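Local atomic coordinates of uncharacterized protein (Escherichia coli O157:H7, PDB entry 4ZV9), a protein that is of unknown function but belongs to the dienelactone hydrolase family of alpha/beta hydrolases and is probably a hydrolase. Residues L169-A174 and K196-Y201. Numbering follows the deposited sequence.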
ATOM      1  N   LEU A 169      -5.506  -9.714   6.995  1.00 31.89           N
ATOM      2  CA  LEU A 169      -5.042  -8.356   7.319  1.00 33.37           C
ATOM      3  C   LEU A 169      -3.876  -8.334   8.281  1.00 34.55           C
ATOM      4  O   LEU A 169      -3.926  -8.981   9.337  1.00 34.92           O
ATOM      5  CB  LEU A 169      -6.173  -7.580   7.987  1.00 35.50           C
ATOM      6  CG  LEU A 169      -7.289  -7.046   7.109  1.00 36.38           C
ATOM      7  CD1 LEU A 169      -8.471  -6.672   7.992  1.00 37.79           C
ATOM      8  CD2 LEU A 169      -6.783  -5.847   6.337  1.00 36.94           C
ATOM      9  N   LEU A 170      -2.843  -7.581   7.932  1.00 32.44           N
ATOM     10  CA  LEU A 170      -1.717  -7.350   8.824  1.00 33.97           C
ATOM     11  C   LEU A 170      -1.730  -5.857   9.073  1.00 33.52           C
ATOM     12  O   LEU A 170      -1.450  -5.078   8.163  1.00 34.55           O
ATOM     13  CB  LEU A 170      -0.387  -7.790   8.206  1.00 33.60           C
ATOM     14  CG  LEU A 170       0.862  -7.416   9.012  1.00 35.65           C
ATOM     15  CD1 LEU A 170       0.869  -8.061  10.396  1.00 37.89           C
ATOM     16  CD2 LEU A 170       2.107  -7.810   8.239  1.00 35.42           C
ATOM     17  N   LEU A 171      -2.038  -5.449  10.304  1.00 34.38           N
ATOM     18  CA  LEU A 171      -2.135  -4.030  10.609  1.00 34.05           C
ATOM     19  C   LEU A 171      -0.996  -3.538  11.511  1.00 36.75           C
ATOM     20  O   LEU A 171      -0.699  -4.144  12.543  1.00 36.90           O
ATOM     21  CB  LEU A 171      -3.482  -3.699  11.248  1.00 35.23           C
ATOM     22  CG  LEU A 171      -4.705  -4.217  10.480  1.00 35.24           C
ATOM     23  CD1 LEU A 171      -5.193  -5.534  11.071  1.00 37.18           C
ATOM     24  CD2 LEU A 171      -5.842  -3.219  10.508  1.00 36.26           C
ATOM     25  N   HIS A 172      -0.357  -2.452  11.093  1.00 33.88           N
ATOM     26  CA  HIS A 172       0.719  -1.834  11.875  1.00 35.65           C
ATOM     27  C   HIS A 172       0.242  -0.493  12.424  1.00 37.02           C
ATOM     28  O   HIS A 172      -0.157   0.399  11.654  1.00 38.45           O
ATOM     29  CB  HIS A 172       1.944  -1.590  11.004  1.00 34.21           C
ATOM     30  CG  HIS A 172       2.444  -2.805  10.297  1.00 34.10           C
ATOM     31  ND1 HIS A 172       3.134  -3.813  10.942  1.00 36.25           N
ATOM     32  CD2 HIS A 172       2.384  -3.164   8.991  1.00 31.30           C
ATOM     33  CE1 HIS A 172       3.465  -4.745  10.065  1.00 35.66           C
ATOM     34  NE2 HIS A 172       3.029  -4.370   8.872  1.00 32.10           N
ATOM     35  N   PHE A 173       0.292  -0.337  13.742  1.00 38.19           N
ATOM     36  CA  PHE A 173      -0.115   0.907  14.390  1.00 38.49           C
ATOM     37  C   PHE A 173       1.028   1.478  15.222  1.00 39.87           C
ATOM     38  O   PHE A 173       1.819   0.733  15.789  1.00 37.57           O
ATOM     39  CB  PHE A 173      -1.307   0.675  15.311  1.00 40.10           C
ATOM     40  CG  PHE A 173      -2.547   0.211  14.610  1.00 40.65           C
ATOM     41  CD1 PHE A 173      -3.241   1.062  13.761  1.00 40.18           C
ATOM     42  CD2 PHE A 173      -3.058  -1.055  14.847  1.00 41.29           C
ATOM     43  CE1 PHE A 173      -4.398   0.646  13.127  1.00 40.01           C
ATOM     44  CE2 PHE A 173      -4.225  -1.470  14.231  1.00 41.26           C
ATOM     45  CZ  PHE A 173      -4.899  -0.622  13.374  1.00 39.89           C
ATOM     46  N   ALA A 174       1.097   2.804  15.291  1.00 38.42           N
ATOM     47  CA  ALA A 174       2.086   3.481  16.121  1.00 41.47           C
ATOM     48  C   ALA A 174       1.418   3.848  17.446  1.00 43.17           C
ATOM     49  O   ALA A 174       0.311   4.388  17.452  1.00 43.79           O
ATOM     50  CB  ALA A 174       2.589   4.720  15.422  1.00 41.41           C
ATOM     51  N   LYS A 196     -12.543 -13.111  11.326  1.00 47.49           N
ATOM     52  CA  LYS A 196     -11.632 -12.727  10.253  1.00 46.29           C
ATOM     53  C   LYS A 196     -10.179 -12.980  10.624  1.00 43.77           C
ATOM     54  O   LYS A 196      -9.812 -12.937  11.796  1.00 44.02           O
ATOM     55  CB  LYS A 196     -11.828 -11.256   9.893  1.00 46.59           C
ATOM     56  CG  LYS A 196     -13.242 -10.918   9.437  1.00 44.59           C
ATOM     57  CD  LYS A 196     -13.654 -11.729   8.215  1.00 42.30           C
ATOM     58  CE  LYS A 196     -15.049 -11.351   7.752  1.00 41.41           C
ATOM     59  NZ  LYS A 196     -15.474 -12.141   6.562  1.00 40.29           N
ATOM     60  N   VAL A 197      -9.372 -13.285   9.609  1.00 41.51           N
ATOM     61  CA  VAL A 197      -7.953 -13.568   9.792  1.00 41.10           C
ATOM     62  C   VAL A 197      -7.224 -12.240   9.824  1.00 39.85           C
ATOM     63  O   VAL A 197      -7.279 -11.478   8.853  1.00 38.47           O
ATOM     64  CB  VAL A 197      -7.401 -14.458   8.646  1.00 41.81           C
ATOM     65  CG1 VAL A 197      -5.884 -14.627   8.743  1.00 42.05           C
ATOM     66  CG2 VAL A 197      -8.083 -15.828   8.666  1.00 41.98           C
ATOM     67  N   TYR A 198      -6.544 -11.953  10.931  1.00 41.75           N
ATOM     68  CA  TYR A 198      -5.761 -10.731  11.034  1.00 40.24           C
ATOM     69  C   TYR A 198      -4.688 -10.852  12.100  1.00 43.18           C
ATOM     70  O   TYR A 198      -4.761 -11.711  12.974  1.00 40.50           O
ATOM     71  CB  TYR A 198      -6.659  -9.535  11.388  1.00 39.87           C
ATOM     72  CG  TYR A 198      -7.055  -9.496  12.851  1.00 42.91           C
ATOM     73  CD1 TYR A 198      -8.102 -10.275  13.327  1.00 42.49           C
ATOM     74  CD2 TYR A 198      -6.364  -8.707  13.761  1.00 42.47           C
ATOM     75  CE1 TYR A 198      -8.451 -10.265  14.663  1.00 44.19           C
ATOM     76  CE2 TYR A 198      -6.713  -8.683  15.108  1.00 43.51           C
ATOM     77  CZ  TYR A 198      -7.754  -9.463  15.548  1.00 44.98           C
ATOM     78  OH  TYR A 198      -8.104  -9.449  16.882  1.00 48.24           O
ATOM     79  N   GLU A 199      -3.680  -9.991  11.997  1.00 40.57           N
ATOM     80  CA  GLU A 199      -2.682  -9.814  13.053  1.00 44.82           C
ATOM     81  C   GLU A 199      -2.463  -8.315  13.130  1.00 42.37           C
ATOM     82  O   GLU A 199      -2.397  -7.645  12.097  1.00 35.24           O
ATOM     83  CB  GLU A 199      -1.356 -10.521  12.768  1.00 48.15           C
ATOM     84  CG  GLU A 199      -1.415 -12.032  12.877  1.00 55.03           C
ATOM     85  CD  GLU A 199      -0.058 -12.697  12.703  1.00 59.02           C
ATOM     86  OE1 GLU A 199       0.981 -12.001  12.739  1.00 63.03           O
ATOM     87  OE2 GLU A 199      -0.028 -13.933  12.542  1.00 67.12           O
ATOM     88  N   ALA A 200      -2.400  -7.785  14.348  1.00 42.84           N
ATOM     89  CA  ALA A 200      -2.203  -6.351  14.526  1.00 44.01           C
ATOM     90  C   ALA A 200      -1.091  -6.121  15.514  1.00 45.18           C
ATOM     91  O   ALA A 200      -0.970  -6.842  16.499  1.00 46.36           O
ATOM     92  CB  ALA A 200      -3.477  -5.682  15.003  1.00 43.52           C
ATOM     93  N   TYR A 201      -0.262  -5.129  15.226  1.00 43.90           N
ATOM     94  CA  TYR A 201       0.866  -4.807  16.079  1.00 47.88           C
ATOM     95  C   TYR A 201       0.895  -3.325  16.371  1.00 48.07           C
ATOM     96  O   TYR A 201       0.723  -2.497  15.468  1.00 46.94           O
ATOM     97  CB  TYR A 201       2.176  -5.232  15.418  1.00 46.61           C
ATOM     98  CG  TYR A 201       2.255  -6.715  15.216  1.00 46.17           C
ATOM     99  CD1 TYR A 201       2.648  -7.559  16.261  1.00 49.34           C
ATOM    100  CD2 TYR A 201       1.907  -7.287  13.999  1.00 46.30           C
ATOM    101  CE1 TYR A 201       2.706  -8.931  16.083  1.00 49.95           C
ATOM    102  CE2 TYR A 201       1.971  -8.656  13.807  1.00 46.23           C
ATOM    103  CZ  TYR A 201       2.362  -9.472  14.851  1.00 51.11           C
ATOM    104  OH  TYR A 201       2.407 -10.829  14.667  1.00 51.09           O
TER
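Leu-169 to Phe-173 run parallel to Val-197 to Tyr-201, the strand axes 4.7 Å apart and 8° from parallel. Five backbone hydrogen bonds that alternate in direction join them, from Leu-169 N to Val-197 O at one end to Phe-173 N to Tyr-201 O (2.8 Å) at the other. The Val-197 carbonyl, just before the second strand begins, is met 27° out of its plane, whereas the other four acceptors are approached nearly head-on.

On one face of the sheet, Leu-170 has its CG anti to the backbone N (chi1 173°), which carries CD1 across to the neighbouring strand. There CD1 meets the edge of the Tyr-201 ring, 3.6 Å from CE2, and lies 4.1 Å from Glu-199 CB. The Tyr-201 hydroxyl donates to Glu-199 OE1 (2.7 Å), reaching it from above the carboxylate plane and joining residues two apart on the same strand; Arg-229 makes a cation-pi contact with the same ring.

On the opposite face Leu-169 CB packs on Tyr-198 CB at 4.0 Å and Leu-171 CB on Ala-200 CB at 4.2 Å, while Ala-200 CB also lies at the edge of the Phe-173 ring, 4.3 Å from CE2. The Tyr-198 ring leads away from the first strand, and its OH is hydrogen-bonded to Glu-188 of helix 184-193.

That helix, part of the right-handed beta-alpha-beta crossover between the strands, packs on this second face and helix 220-237 on the first, while strand 148-151 flanks 169-174, continuing the alpha/beta-hydrolase sheet.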